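Local coordinates for protein putative Glycosidase (Bacteroides thetaiotaomicron, PDB 3R67) that is of unknown function but is a putative glycosidase, probably built as a five-bladed beta-propeller, at residues P10-A15 against D299-P304; T31-Y36 against A45-D50; C37-D42 against L113-G118. All blocks are in the same frame, centred on the assembly; numbering follows the deposited sequence.

Contact 1: residues P10-A15 against D299-P304. With EDO (1,2-ethanediol), chain F.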
ATOM      1  N   PRO A  10       5.120   7.919 -21.626  1.00 24.60           N
ATOM      2  CA  PRO A  10       3.884   8.047 -22.428  1.00 24.57           C
ATOM      3  C   PRO A  10       2.865   8.944 -21.718  1.00 24.94           C
ATOM      4  O   PRO A  10       2.873   9.016 -20.497  1.00 23.34           O
ATOM      5  CB  PRO A  10       3.388   6.606 -22.575  1.00 26.24           C
ATOM      6  CG  PRO A  10       4.136   5.825 -21.554  1.00 29.68           C
ATOM      7  CD  PRO A  10       5.415   6.512 -21.303  1.00 25.27           C
ATOM      8  N   ASP A  11       2.035   9.663 -22.475  1.00 20.77           N
ATOM      9  CA  ASP A  11       1.105  10.656 -21.943  1.00 20.53           C
ATOM     10  C   ASP A  11       0.026  10.030 -21.024  1.00 25.55           C
ATOM     11  O   ASP A  11      -0.589  10.783 -20.265  1.00 25.59           O
ATOM     12  CB  ASP A  11       0.416  11.444 -23.072  1.00 23.88           C
ATOM     13  CG  ASP A  11      -0.526  10.619 -23.912  1.00 39.94           C
ATOM     14  OD1 ASP A  11      -0.046   9.690 -24.604  1.00 40.84           O
ATOM     15  OD2 ASP A  11      -1.748  10.879 -23.860  1.00 49.44           O
ATOM     16  N   TRP A  12      -0.180   8.683 -21.036  1.00 22.22           N
ATOM     17  CA  TRP A  12      -1.143   8.043 -20.113  1.00 20.63           C
ATOM     18  C   TRP A  12      -0.606   8.015 -18.653  1.00 20.91           C
ATOM     19  O   TRP A  12      -1.382   7.835 -17.710  1.00 18.65           O
ATOM     20  CB  TRP A  12      -1.505   6.608 -20.550  1.00 19.08           C
ATOM     21  CG  TRP A  12      -0.355   5.641 -20.674  1.00 19.62           C
ATOM     22  CD1 TRP A  12       0.259   5.261 -21.823  1.00 23.14           C
ATOM     23  CD2 TRP A  12       0.273   4.888 -19.622  1.00 18.89           C
ATOM     24  NE1 TRP A  12       1.214   4.309 -21.561  1.00 22.15           N
ATOM     25  CE2 TRP A  12       1.273   4.092 -20.214  1.00 22.52           C
ATOM     26  CE3 TRP A  12       0.095   4.813 -18.231  1.00 19.21           C
ATOM     27  CZ2 TRP A  12       2.110   3.251 -19.463  1.00 21.13           C
ATOM     28  CZ3 TRP A  12       0.940   3.997 -17.492  1.00 19.57           C
ATOM     29  CH2 TRP A  12       1.920   3.216 -18.108  1.00 20.02           C
ATOM     30  N   ALA A  13       0.721   8.132 -18.485  1.00 16.43           N
ATOM     31  CA  ALA A  13       1.386   8.044 -17.181  1.00 14.40           C
ATOM     32  C   ALA A  13       1.298   9.334 -16.410  1.00 18.11           C
ATOM     33  O   ALA A  13       1.372  10.421 -16.979  1.00 18.67           O
ATOM     34  CB  ALA A  13       2.854   7.681 -17.377  1.00 14.98           C
ATOM     35  N   TRP A  14       1.171   9.207 -15.102  1.00 16.13           N
ATOM     36  CA  TRP A  14       1.207  10.313 -14.122  1.00 16.44           C
ATOM     37  C   TRP A  14       2.616  10.367 -13.562  1.00 20.48           C
ATOM     38  O   TRP A  14       2.877   9.822 -12.491  1.00 19.34           O
ATOM     39  CB  TRP A  14       0.148  10.113 -13.029  1.00 14.10           C
ATOM     40  CG  TRP A  14      -1.280  10.132 -13.476  1.00 15.89           C
ATOM     41  CD1 TRP A  14      -1.758  10.244 -14.753  1.00 19.62           C
ATOM     42  CD2 TRP A  14      -2.424  10.021 -12.629  1.00 15.96           C
ATOM     43  NE1 TRP A  14      -3.132  10.224 -14.749  1.00 19.39           N
ATOM     44  CE2 TRP A  14      -3.570  10.085 -13.459  1.00 20.61           C
ATOM     45  CE3 TRP A  14      -2.593   9.864 -11.243  1.00 17.22           C
ATOM     46  CZ2 TRP A  14      -4.873  10.040 -12.944  1.00 20.60           C
ATOM     47  CZ3 TRP A  14      -3.884   9.785 -10.741  1.00 19.69           C
ATOM     48  CH2 TRP A  14      -5.006   9.860 -11.590  1.00 20.86           C
ATOM     49  N   ALA A  15       3.537  10.880 -14.361  1.00 18.91           N
ATOM     50  CA  ALA A  15       4.962  10.874 -14.054  1.00 19.92           C
ATOM     51  C   ALA A  15       5.420  12.078 -13.222  1.00 25.42           C
ATOM     52  O   ALA A  15       6.324  11.933 -12.401  1.00 27.16           O
ATOM     53  CB  ALA A  15       5.746  10.857 -15.348  1.00 21.05           C
ATOM     54  N   ASP A 299      -0.090  -1.047 -21.627  1.00 14.64           N
ATOM     55  CA  ASP A 299       1.267  -0.533 -21.646  1.00 14.00           C
ATOM     56  C   ASP A 299       1.828  -0.470 -20.208  1.00 19.14           C
ATOM     57  O   ASP A 299       1.091  -0.659 -19.231  1.00 18.03           O
ATOM     58  CB  ASP A 299       1.296   0.856 -22.326  1.00 16.18           C
ATOM     59  CG  ASP A 299       2.665   1.318 -22.788  1.00 26.06           C
ATOM     60  OD1 ASP A 299       3.593   0.462 -22.874  1.00 25.18           O
ATOM     61  OD2 ASP A 299       2.799   2.512 -23.127  1.00 33.80           O
ATOM     62  N   ARG A 300       3.147  -0.248 -20.094  1.00 15.17           N
ATOM     63  CA  ARG A 300       3.905  -0.262 -18.853  1.00 13.65           C
ATOM     64  C   ARG A 300       5.173   0.572 -19.008  1.00 16.19           C
ATOM     65  O   ARG A 300       5.725   0.637 -20.103  1.00 16.88           O
ATOM     66  CB  ARG A 300       4.225  -1.735 -18.550  1.00 13.08           C
ATOM     67  CG  ARG A 300       4.920  -2.065 -17.256  1.00 16.65           C
ATOM     68  CD  ARG A 300       4.973  -3.569 -17.245  1.00 15.77           C
ATOM     69  NE  ARG A 300       5.683  -4.118 -16.099  1.00 12.14           N
ATOM     70  CZ  ARG A 300       5.950  -5.402 -15.962  1.00 23.98           C
ATOM     71  NH1 ARG A 300       5.598  -6.264 -16.910  1.00  8.83           N
ATOM     72  NH2 ARG A 300       6.610  -5.836 -14.895  1.00 15.41           N
ATOM     73  N   LEU A 301       5.611   1.241 -17.933  1.00 12.77           N
ATOM     74  CA  LEU A 301       6.826   2.057 -17.964  1.00 11.34           C
ATOM     75  C   LEU A 301       8.048   1.153 -17.924  1.00 15.41           C
ATOM     76  O   LEU A 301       8.072   0.204 -17.144  1.00 15.28           O
ATOM     77  CB  LEU A 301       6.859   3.066 -16.804  1.00 10.41           C
ATOM     78  CG  LEU A 301       5.715   4.114 -16.665  1.00 14.11           C
ATOM     79  CD1 LEU A 301       6.044   5.104 -15.534  1.00 12.27           C
ATOM     80  CD2 LEU A 301       5.474   4.907 -17.974  1.00 15.03           C
ATOM     81  N   ASP A 302       9.053   1.430 -18.767  1.00 13.63           N
ATOM     82  CA  ASP A 302      10.291   0.640 -18.837  1.00 13.74           C
ATOM     83  C   ASP A 302      11.358   1.229 -17.888  1.00 19.79           C
ATOM     84  O   ASP A 302      12.364   0.576 -17.580  1.00 18.98           O
ATOM     85  CB  ASP A 302      10.795   0.569 -20.285  1.00 14.92           C
ATOM     86  CG  ASP A 302       9.864  -0.269 -21.166  1.00 25.99           C
ATOM     87  OD1 ASP A 302       9.035  -1.038 -20.606  1.00 24.77           O
ATOM     88  OD2 ASP A 302       9.976  -0.177 -22.416  1.00 36.14           O
ATOM     89  N   LYS A 303      11.087   2.443 -17.389  1.00 17.50           N
ATOM     90  CA  LYS A 303      11.888   3.183 -16.420  1.00 17.27           C
ATOM     91  C   LYS A 303      10.996   3.654 -15.301  1.00 19.35           C
ATOM     92  O   LYS A 303       9.831   3.975 -15.550  1.00 18.89           O
ATOM     93  CB  LYS A 303      12.633   4.376 -17.062  1.00 20.53           C
ATOM     94  CG  LYS A 303      13.856   3.995 -17.860  1.00 35.62           C
ATOM     95  CD  LYS A 303      14.578   5.232 -18.373  1.00 46.17           C
ATOM     96  CE  LYS A 303      16.069   5.017 -18.572  1.00 52.66           C
ATOM     97  NZ  LYS A 303      16.373   3.930 -19.531  1.00 60.52           N
ATOM     98  N   PRO A 304      11.497   3.695 -14.053  1.00 15.72           N
ATOM     99  CA  PRO A 304      10.631   4.144 -12.945  1.00 15.01           C
ATOM    100  C   PRO A 304      10.294   5.640 -13.031  1.00 17.28           C
ATOM    101  O   PRO A 304      11.122   6.407 -13.528  1.00 16.88           O
ATOM    102  CB  PRO A 304      11.464   3.847 -11.702  1.00 16.62           C
ATOM    103  CG  PRO A 304      12.877   3.793 -12.177  1.00 21.75           C
ATOM    104  CD  PRO A 304      12.841   3.301 -13.576  1.00 17.87           C
TER
HETATM  105  C1  EDO F 383       3.917  -9.139 -17.706  1.00 30.15           C
HETATM  106  O1  EDO F 383       5.355  -9.123 -17.579  1.00 30.31           O
HETATM  107  C2  EDO F 383       3.346 -10.420 -18.319  1.00 28.69           C
HETATM  108  O2  EDO F 383       3.600 -11.569 -17.488  1.00 35.23           O

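Contact 2: residues T31-Y36 against A45-D50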
ATOM      1  N   THR A  31       9.480   8.545  20.051  1.00 17.85           N
ATOM      2  CA  THR A  31       9.870   7.666  21.150  1.00 19.00           C
ATOM      3  C   THR A  31       9.118   8.005  22.459  1.00 24.34           C
ATOM      4  O   THR A  31       9.173   7.210  23.395  1.00 24.15           O
ATOM      5  CB  THR A  31      11.396   7.753  21.390  1.00 27.86           C
ATOM      6  OG1 THR A  31      11.743   9.089  21.732  1.00 29.40           O
ATOM      7  CG2 THR A  31      12.224   7.290  20.176  1.00 23.10           C
ATOM      8  N   THR A  32       8.383   9.141  22.512  1.00 21.61           N
ATOM      9  CA  THR A  32       7.684   9.586  23.733  1.00 21.87           C
ATOM     10  C   THR A  32       6.228   9.109  23.810  1.00 25.85           C
ATOM     11  O   THR A  32       5.655   9.149  24.895  1.00 25.84           O
ATOM     12  CB  THR A  32       7.687  11.116  23.834  1.00 29.43           C
ATOM     13  OG1 THR A  32       6.853  11.660  22.803  1.00 30.55           O
ATOM     14  CG2 THR A  32       9.099  11.715  23.777  1.00 25.73           C
ATOM     15  N   THR A  33       5.604   8.713  22.684  1.00 22.26           N
ATOM     16  CA  THR A  33       4.202   8.275  22.734  1.00 20.84           C
ATOM     17  C   THR A  33       4.123   6.833  23.240  1.00 24.46           C
ATOM     18  O   THR A  33       5.011   6.016  22.983  1.00 26.23           O
ATOM     19  CB  THR A  33       3.523   8.427  21.388  1.00 25.31           C
ATOM     20  OG1 THR A  33       4.274   7.695  20.430  1.00 24.19           O
ATOM     21  CG2 THR A  33       3.362   9.887  20.968  1.00 23.88           C
ATOM     22  N   VAL A  34       3.064   6.522  23.957  1.00 19.63           N
ATOM     23  CA  VAL A  34       2.930   5.209  24.565  1.00 19.98           C
ATOM     24  C   VAL A  34       1.517   4.647  24.294  1.00 24.57           C
ATOM     25  O   VAL A  34       0.567   5.389  24.027  1.00 24.68           O
ATOM     26  CB  VAL A  34       3.245   5.358  26.091  1.00 24.20           C
ATOM     27  CG1 VAL A  34       2.242   6.265  26.791  1.00 24.52           C
ATOM     28  CG2 VAL A  34       3.365   4.021  26.796  1.00 24.72           C
ATOM     29  N   PHE A  35       1.409   3.318  24.343  1.00 20.77           N
ATOM     30  CA  PHE A  35       0.166   2.587  24.137  1.00 20.02           C
ATOM     31  C   PHE A  35       0.120   1.361  25.025  1.00 24.33           C
ATOM     32  O   PHE A  35       1.125   0.676  25.170  1.00 25.72           O
ATOM     33  CB  PHE A  35       0.066   2.198  22.656  1.00 20.47           C
ATOM     34  CG  PHE A  35      -0.845   1.068  22.260  1.00 20.44           C
ATOM     35  CD1 PHE A  35      -2.228   1.243  22.244  1.00 22.92           C
ATOM     36  CD2 PHE A  35      -0.320  -0.116  21.750  1.00 20.82           C
ATOM     37  CE1 PHE A  35      -3.074   0.234  21.780  1.00 23.50           C
ATOM     38  CE2 PHE A  35      -1.162  -1.133  21.302  1.00 23.78           C
ATOM     39  CZ  PHE A  35      -2.538  -0.957  21.339  1.00 22.41           C
ATOM     40  N   TYR A  36      -1.031   1.076  25.621  1.00 19.87           N
ATOM     41  CA  TYR A  36      -1.139  -0.148  26.393  1.00 19.85           C
ATOM     42  C   TYR A  36      -1.569  -1.268  25.453  1.00 24.48           C
ATOM     43  O   TYR A  36      -2.712  -1.279  24.979  1.00 22.53           O
ATOM     44  CB  TYR A  36      -2.089   0.001  27.570  1.00 21.19           C
ATOM     45  CG  TYR A  36      -1.926  -1.137  28.539  1.00 22.16           C
ATOM     46  CD1 TYR A  36      -1.003  -1.062  29.578  1.00 23.97           C
ATOM     47  CD2 TYR A  36      -2.621  -2.330  28.363  1.00 23.32           C
ATOM     48  CE1 TYR A  36      -0.828  -2.115  30.465  1.00 25.20           C
ATOM     49  CE2 TYR A  36      -2.432  -3.405  29.224  1.00 26.54           C
ATOM     50  CZ  TYR A  36      -1.546  -3.285  30.287  1.00 30.89           C
ATOM     51  OH  TYR A  36      -1.354  -4.328  31.150  1.00 24.25           O
ATOM     52  N   ALA A  45       5.961   1.716  23.500  1.00 24.35           N
ATOM     53  CA  ALA A  45       6.359   2.846  22.650  1.00 22.89           C
ATOM     54  C   ALA A  45       6.203   2.367  21.207  1.00 25.34           C
ATOM     55  O   ALA A  45       7.169   1.978  20.543  1.00 26.26           O
ATOM     56  CB  ALA A  45       7.779   3.281  22.994  1.00 24.14           C
ATOM     57  N   TRP A  46       4.939   2.306  20.770  1.00 17.90           N
ATOM     58  CA  TRP A  46       4.414   1.676  19.573  1.00 15.21           C
ATOM     59  C   TRP A  46       4.930   2.308  18.243  1.00 17.95           C
ATOM     60  O   TRP A  46       4.822   1.636  17.214  1.00 17.81           O
ATOM     61  CB  TRP A  46       2.876   1.735  19.606  1.00 12.70           C
ATOM     62  CG  TRP A  46       2.326   3.132  19.549  1.00 12.98           C
ATOM     63  CD1 TRP A  46       2.140   3.985  20.595  1.00 16.02           C
ATOM     64  CD2 TRP A  46       1.907   3.839  18.372  1.00 11.78           C
ATOM     65  NE1 TRP A  46       1.621   5.173  20.152  1.00 14.62           N
ATOM     66  CE2 TRP A  46       1.476   5.118  18.787  1.00 15.06           C
ATOM     67  CE3 TRP A  46       1.845   3.507  17.000  1.00 11.90           C
ATOM     68  CZ2 TRP A  46       0.947   6.057  17.892  1.00 12.95           C
ATOM     69  CZ3 TRP A  46       1.342   4.447  16.113  1.00 12.36           C
ATOM     70  CH2 TRP A  46       0.913   5.711  16.559  1.00 12.78           C
ATOM     71  N   GLU A  47       5.495   3.528  18.243  1.00 12.97           N
ATOM     72  CA  GLU A  47       6.018   4.141  17.002  1.00 12.78           C
ATOM     73  C   GLU A  47       7.442   4.680  17.226  1.00 18.59           C
ATOM     74  O   GLU A  47       7.849   5.633  16.574  1.00 17.30           O
ATOM     75  CB  GLU A  47       5.084   5.277  16.501  1.00 13.11           C
ATOM     76  CG  GLU A  47       4.819   6.379  17.518  1.00 21.36           C
ATOM     77  CD  GLU A  47       3.943   7.539  17.082  1.00 31.20           C
ATOM     78  OE1 GLU A  47       3.704   7.683  15.863  1.00 13.90           O
ATOM     79  OE2 GLU A  47       3.526   8.330  17.959  1.00 20.86           O
ATOM     80  N   SER A  48       8.194   4.071  18.142  1.00 16.47           N
ATOM     81  CA  SER A  48       9.502   4.566  18.535  1.00 16.81           C
ATOM     82  C   SER A  48      10.644   4.190  17.586  1.00 21.60           C
ATOM     83  O   SER A  48      11.664   4.894  17.638  1.00 21.66           O
ATOM     84  CB  SER A  48       9.866   4.041  19.917  1.00 21.15           C
ATOM     85  OG  SER A  48       9.883   2.625  19.930  1.00 30.49           O
ATOM     86  N   SER A  49      10.526   3.128  16.741  1.00 17.27           N
ATOM     87  CA  SER A  49      11.672   2.772  15.908  0.50 17.82           C
ATOM     88  C   SER A  49      11.511   3.252  14.463  1.00 20.01           C
ATOM     89  O   SER A  49      12.460   3.846  13.937  1.00 19.61           O
ATOM     90  CB  SER A  49      11.915   1.264  15.920  0.50 23.70           C
ATOM     91  OG  SER A  49      10.802   0.535  15.436  0.50 36.79           O
ATOM     92  N   ASP A  50      10.359   2.988  13.807  1.00 15.32           N
ATOM     93  CA  ASP A  50      10.140   3.373  12.404  1.00 14.44           C
ATOM     94  C   ASP A  50       8.665   3.595  12.101  1.00 16.24           C
ATOM     95  O   ASP A  50       7.824   2.897  12.660  1.00 16.56           O
ATOM     96  CB  ASP A  50      10.698   2.284  11.434  1.00 16.31           C
ATOM     97  CG  ASP A  50      12.209   2.091  11.504  1.00 30.19           C
ATOM     98  OD1 ASP A  50      12.951   2.986  11.042  1.00 28.55           O
ATOM     99  OD2 ASP A  50      12.649   1.103  12.123  1.00 44.96           O
TER
HETATM  100  O   HOH W   1       6.150   5.474  20.539  1.00 23.03           O

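Contact 3: residues C37-D42 against L113-G118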
ATOM      1  N   CYS A  37      -0.641  -2.186  25.146  1.00 22.89           N
ATOM      2  CA  CYS A  37      -0.905  -3.254  24.184  1.00 21.99           C
ATOM      3  C   CYS A  37      -1.728  -4.364  24.834  1.00 28.18           C
ATOM      4  O   CYS A  37      -1.328  -4.918  25.867  1.00 29.21           O
ATOM      5  CB  CYS A  37       0.386  -3.806  23.595  1.00 21.60           C
ATOM      6  SG  CYS A  37       0.136  -5.200  22.468  1.00 25.33           S
ATOM      7  N   PRO A  38      -2.874  -4.727  24.212  1.00 24.80           N
ATOM      8  CA  PRO A  38      -3.690  -5.814  24.781  1.00 25.89           C
ATOM      9  C   PRO A  38      -3.025  -7.204  24.618  1.00 32.67           C
ATOM     10  O   PRO A  38      -3.411  -8.116  25.352  1.00 33.40           O
ATOM     11  CB  PRO A  38      -4.998  -5.727  23.992  1.00 26.23           C
ATOM     12  CG  PRO A  38      -4.632  -5.085  22.710  1.00 29.22           C
ATOM     13  CD  PRO A  38      -3.491  -4.157  22.990  1.00 24.45           C
HETATM   14  N   MSE A  39      -2.039  -7.381  23.693  1.00 28.67           N
HETATM   15  CA  MSE A  39      -1.348  -8.672  23.555  1.00 29.27           C
HETATM   16  C   MSE A  39      -0.147  -8.766  24.524  1.00 32.60           C
HETATM   17  O   MSE A  39      -0.004  -9.781  25.236  1.00 32.38           O
HETATM   18  CB  MSE A  39      -0.885  -8.921  22.125  1.00 30.78           C
HETATM   19  CG  MSE A  39      -2.017  -9.194  21.173  1.00 38.16           C
HETATM   20 SE   MSE A  39      -3.151 -10.661  21.779  0.75 49.02          SE
HETATM   21  CE  MSE A  39      -1.943 -12.238  21.602  1.00 47.62           C
ATOM     22  N   ARG A  40       0.701  -7.695  24.548  1.00 26.80           N
ATOM     23  CA  ARG A  40       1.873  -7.601  25.428  0.67 27.00           C
ATOM     24  C   ARG A  40       1.456  -7.440  26.889  1.00 32.85           C
ATOM     25  O   ARG A  40       2.245  -7.767  27.798  1.00 33.75           O
ATOM     26  CB  ARG A  40       2.784  -6.420  25.025  0.67 24.81           C
ATOM     27  CG  ARG A  40       3.525  -6.565  23.695  0.67 28.19           C
ATOM     28  CD  ARG A  40       4.610  -7.621  23.732  0.67 35.36           C
ATOM     29  NE  ARG A  40       5.267  -7.757  22.431  0.67 43.90           N
ATOM     30  CZ  ARG A  40       6.178  -8.679  22.140  0.67 48.14           C
ATOM     31  NH1 ARG A  40       6.545  -9.571  23.052  0.67 21.69           N
ATOM     32  NH2 ARG A  40       6.716  -8.729  20.928  0.67 35.83           N
ATOM     33  N   GLN A  41       0.214  -6.920  27.124  1.00 28.58           N
ATOM     34  CA  GLN A  41      -0.339  -6.634  28.456  1.00 29.66           C
ATOM     35  C   GLN A  41       0.687  -5.778  29.193  1.00 33.62           C
ATOM     36  O   GLN A  41       1.152  -6.128  30.278  1.00 33.09           O
ATOM     37  CB  GLN A  41      -0.734  -7.898  29.240  1.00 32.93           C
ATOM     38  CG  GLN A  41      -1.987  -8.582  28.695  1.00 48.71           C
ATOM     39  CD  GLN A  41      -2.385  -9.799  29.499  1.00 68.25           C
ATOM     40  OE1 GLN A  41      -1.722 -10.207  30.463  1.00 65.78           O
ATOM     41  NE2 GLN A  41      -3.486 -10.418  29.108  1.00 60.57           N
ATOM     42  N   ASP A  42       1.117  -4.693  28.513  1.00 29.36           N
ATOM     43  CA  ASP A  42       2.121  -3.768  29.001  1.00 29.36           C
ATOM     44  C   ASP A  42       2.192  -2.580  28.087  1.00 27.80           C
ATOM     45  O   ASP A  42       1.719  -2.655  26.956  1.00 25.70           O
ATOM     46  CB  ASP A  42       3.497  -4.464  29.107  1.00 33.80           C
ATOM     47  CG  ASP A  42       4.426  -3.881  30.159  1.00 52.03           C
ATOM     48  OD1 ASP A  42       4.056  -2.852  30.787  1.00 52.76           O
ATOM     49  OD2 ASP A  42       5.497  -4.482  30.397  1.00 63.74           O
ATOM     50  N   LEU A 113      -3.242 -15.072  13.587  1.00 26.15           N
ATOM     51  CA  LEU A 113      -2.723 -14.639  12.311  1.00 24.65           C
ATOM     52  C   LEU A 113      -1.920 -13.352  12.431  1.00 27.12           C
ATOM     53  O   LEU A 113      -1.069 -13.120  11.582  1.00 27.35           O
ATOM     54  CB  LEU A 113      -3.904 -14.439  11.338  1.00 23.87           C
ATOM     55  CG  LEU A 113      -4.873 -15.618  11.211  1.00 30.54           C
ATOM     56  CD1 LEU A 113      -5.991 -15.307  10.242  1.00 30.84           C
ATOM     57  CD2 LEU A 113      -4.162 -16.912  10.808  1.00 33.40           C
ATOM     58  N   GLU A 114      -2.150 -12.542  13.486  1.00 24.21           N
ATOM     59  CA  GLU A 114      -1.513 -11.226  13.641  1.00 22.40           C
ATOM     60  C   GLU A 114      -0.478 -11.151  14.787  1.00 25.95           C
ATOM     61  O   GLU A 114       0.267 -10.173  14.847  1.00 24.43           O
ATOM     62  CB  GLU A 114      -2.588 -10.158  13.894  1.00 22.75           C
ATOM     63  CG  GLU A 114      -3.516  -9.983  12.703  1.00 26.64           C
ATOM     64  CD  GLU A 114      -4.677  -9.015  12.838  1.00 28.89           C
ATOM     65  OE1 GLU A 114      -4.850  -8.426  13.924  1.00 21.64           O
ATOM     66  OE2 GLU A 114      -5.432  -8.855  11.854  1.00 18.41           O
ATOM     67  N   TRP A 115      -0.395 -12.148  15.653  1.00 23.99           N
ATOM     68  CA  TRP A 115       0.577 -12.035  16.740  1.00 24.30           C
ATOM     69  C   TRP A 115       1.826 -12.900  16.444  1.00 27.82           C
ATOM     70  O   TRP A 115       1.678 -14.052  16.030  1.00 28.33           O
ATOM     71  CB  TRP A 115      -0.055 -12.422  18.101  1.00 24.04           C
ATOM     72  CG  TRP A 115       0.799 -12.016  19.266  1.00 25.34           C
ATOM     73  CD1 TRP A 115       1.540 -12.842  20.062  1.00 29.78           C
ATOM     74  CD2 TRP A 115       1.174 -10.668  19.623  1.00 23.42           C
ATOM     75  NE1 TRP A 115       2.301 -12.100  20.938  1.00 29.62           N
ATOM     76  CE2 TRP A 115       2.133 -10.762  20.658  1.00 29.64           C
ATOM     77  CE3 TRP A 115       0.851  -9.404  19.123  1.00 21.33           C
ATOM     78  CZ2 TRP A 115       2.710  -9.625  21.248  1.00 27.74           C
ATOM     79  CZ3 TRP A 115       1.432  -8.290  19.694  1.00 21.93           C
ATOM     80  CH2 TRP A 115       2.343  -8.400  20.742  1.00 23.94           C
ATOM     81  N   PRO A 116       3.058 -12.362  16.614  1.00 24.55           N
ATOM     82  CA  PRO A 116       3.412 -11.035  17.161  1.00 24.53           C
ATOM     83  C   PRO A 116       3.804  -9.958  16.133  1.00 28.29           C
ATOM     84  O   PRO A 116       4.103  -8.846  16.544  1.00 30.22           O
ATOM     85  CB  PRO A 116       4.647 -11.347  18.021  1.00 27.31           C
ATOM     86  CG  PRO A 116       5.285 -12.582  17.367  1.00 31.61           C
ATOM     87  CD  PRO A 116       4.266 -13.181  16.412  1.00 26.68           C
ATOM     88  N   GLY A 117       3.782 -10.265  14.848  1.00 23.09           N
ATOM     89  CA  GLY A 117       4.196  -9.332  13.800  1.00 21.60           C
ATOM     90  C   GLY A 117       3.320  -8.113  13.594  1.00 23.85           C
ATOM     91  O   GLY A 117       3.810  -7.065  13.156  1.00 21.09           O
ATOM     92  N   GLY A 118       2.035  -8.260  13.882  1.00 20.98           N
ATOM     93  CA  GLY A 118       1.081  -7.171  13.745  1.00 20.16           C
ATOM     94  C   GLY A 118       0.409  -7.022  12.392  1.00 23.62           C
ATOM     95  O   GLY A 118       0.228  -7.992  11.646  1.00 23.13           O
TER

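Contact 1: residues P10-A15 against D299-P304
Pro-10 lays the edge of its ring against Leu-301, with CD 3.7 Å from CD2 of the leucine. Its CG also borders Asp-299 OD2. Proline suits the place because its compact apolar ring packs against the leucine methyl. It opens a type I turn with Asp-11 and Trp-12 at the corners, closed by the bond from Ala-13 N to Pro-10 O.

The turn delivers Trp-12 to the second segment. With chi1 at 58°, CG lies between the backbone N and the carbonyl carbon, and the indole reaches over toward the strand end. Its NE1 donates to Asp-299 OD2 over 2.9 Å, and the carboxylate oxygen lies almost in the indole plane. It is met on the anti side, somewhat out of the carboxylate plane, and the two planes stand 64° apart. The other carboxylate oxygen, OD1, takes a weak bond from Arg-300 N, so both oxygens of Asp-299 have a donor. The far rim of the indole continues along the backbone of Arg-300 and reaches Leu-301, whose CD2 is 3.9 Å from Trp-12 CH2.

Ala-13 completes the apolar cluster: its CB is 3.9 Å from Leu-301 CD2, the methyl that Pro-10 and Trp-12 also meet. Alanine's single methyl fits between that group and one indole face.

Arg-300 turns the other way, to Asp-242 and to a 1,2-ethanediol molecule. Around this loop, Trp-12 packs on Leu-288 and Gln-286 of strand 282-289 and on Leu-260 of strand 258-266, so the N-terminal segment lies against the sheet edged by strand 297-300.

Contact 2: residues T31-Y36 against A45-D50
Phe-35 turns an edge toward one face of the Trp-46 indole in an offset edge-to-face pair, the planes at 74° and the ring centroids 6.0 Å apart. The opposite indole face is covered by Glu-47 CG, which sits over its centre. Val-34 C lies near the indole plane at the CD1 edge; Phe-35 CB comes obliquely, 3.4 Å from Trp-46 CD1. The indole N-H is spent on Thr-99 O, which helps fix the ring's rotation.

Beside the indole, Thr-33 OG1 donates to Glu-47 OE2 over 2.7 Å, using the anti lone pair of the carboxylate. OE1 is taken by Arg-97 and Tyr-67, so both carboxylate oxygens have partners. Threonine suits this place: a chi1 of 56° puts its short hydroxyl on the glutamate's side, with the methyl beside it. One water, accepting from Glu-47 N and donating to Thr-33 O, ties the backbones together, and Ala-45 CA adds a CA-H...O contact of 3.5 Å to that carbonyl.

Ala-45 to Ser-48 form a type I turn, in which serine's hydroxyl OG donates a hydrogen bond back to Ala-45 O, 2.9 Å away; Thr-31 CG2 packs against Ser-48. The first segment runs into strand 35-37 and the second leaves strand 42-44, so they meet at the base of this hairpin. The second then enters strand 50-59 through a classic beta bulge, in which Ser-49 and Asp-50 both face Glu-70 in the first sheet of the probable propeller.

Contact 3: residues C37-D42 against L113-G118
Chi1 of -167° sets Trp-115 CG opposite its backbone N and carries the indole out to Met-39, a selenomethionine whose chain bends at both chi2 and chi3 and curls along the ring. Met-39 CB sits over the six-membered ring, 3.4 Å from its centroid, in a CH-pi contact. The deposited selenium lies farther off, above the five-membered ring, and CE comes to 3.6 Å from Trp-115 CG. The flexible, unbranched methionine chain suits such a broad aromatic face. On the opposite face lies Pro-116 CB; the peptide bond from Trp-115 to Pro-116 is cis, which is consistent with the proline folding back on the indole.

Met-39 belongs to the turn of the antiparallel hairpin 35-37/42-44, while Trp-115 is the first residue to leave the helix 111-114. Cys-37 SG supports that turn by accepting from Arg-40 N in an almost straight bond of 3.3 Å, and it also comes obliquely near the indole at CH2.

In the conformer given, Arg-40 runs by the indole rim, with NE 3.4 Å from Trp-115 CZ2. The indole edge then points over one guanidinium face, the two planes 72° apart. Beyond the segments, Trp-115 also touches Pro-105, and Pro-116 O accepts from Thr-81.

Contacts 2 and 3 are neighbours, their centres about 14 Å apart, and share the hairpin 35-37/42-44: contact 2 holds its base and contact 3 its tip. Tyr-36 OH and Gln-41 O, 3.2 Å apart, probably form a hydrogen bond between them. Contact 1 lies on the opposite side of the chain's centre, its centre about 39 Å from that of contact 2, where the N-terminal segment meets a sheet edge. Contacts 1 and 2 are partly buried, and in each a carboxylate accepts from the facing segment, an indole N-H in one and a hydroxyl in the other. Contact 3, at the surface, relies instead on packing around a tryptophan.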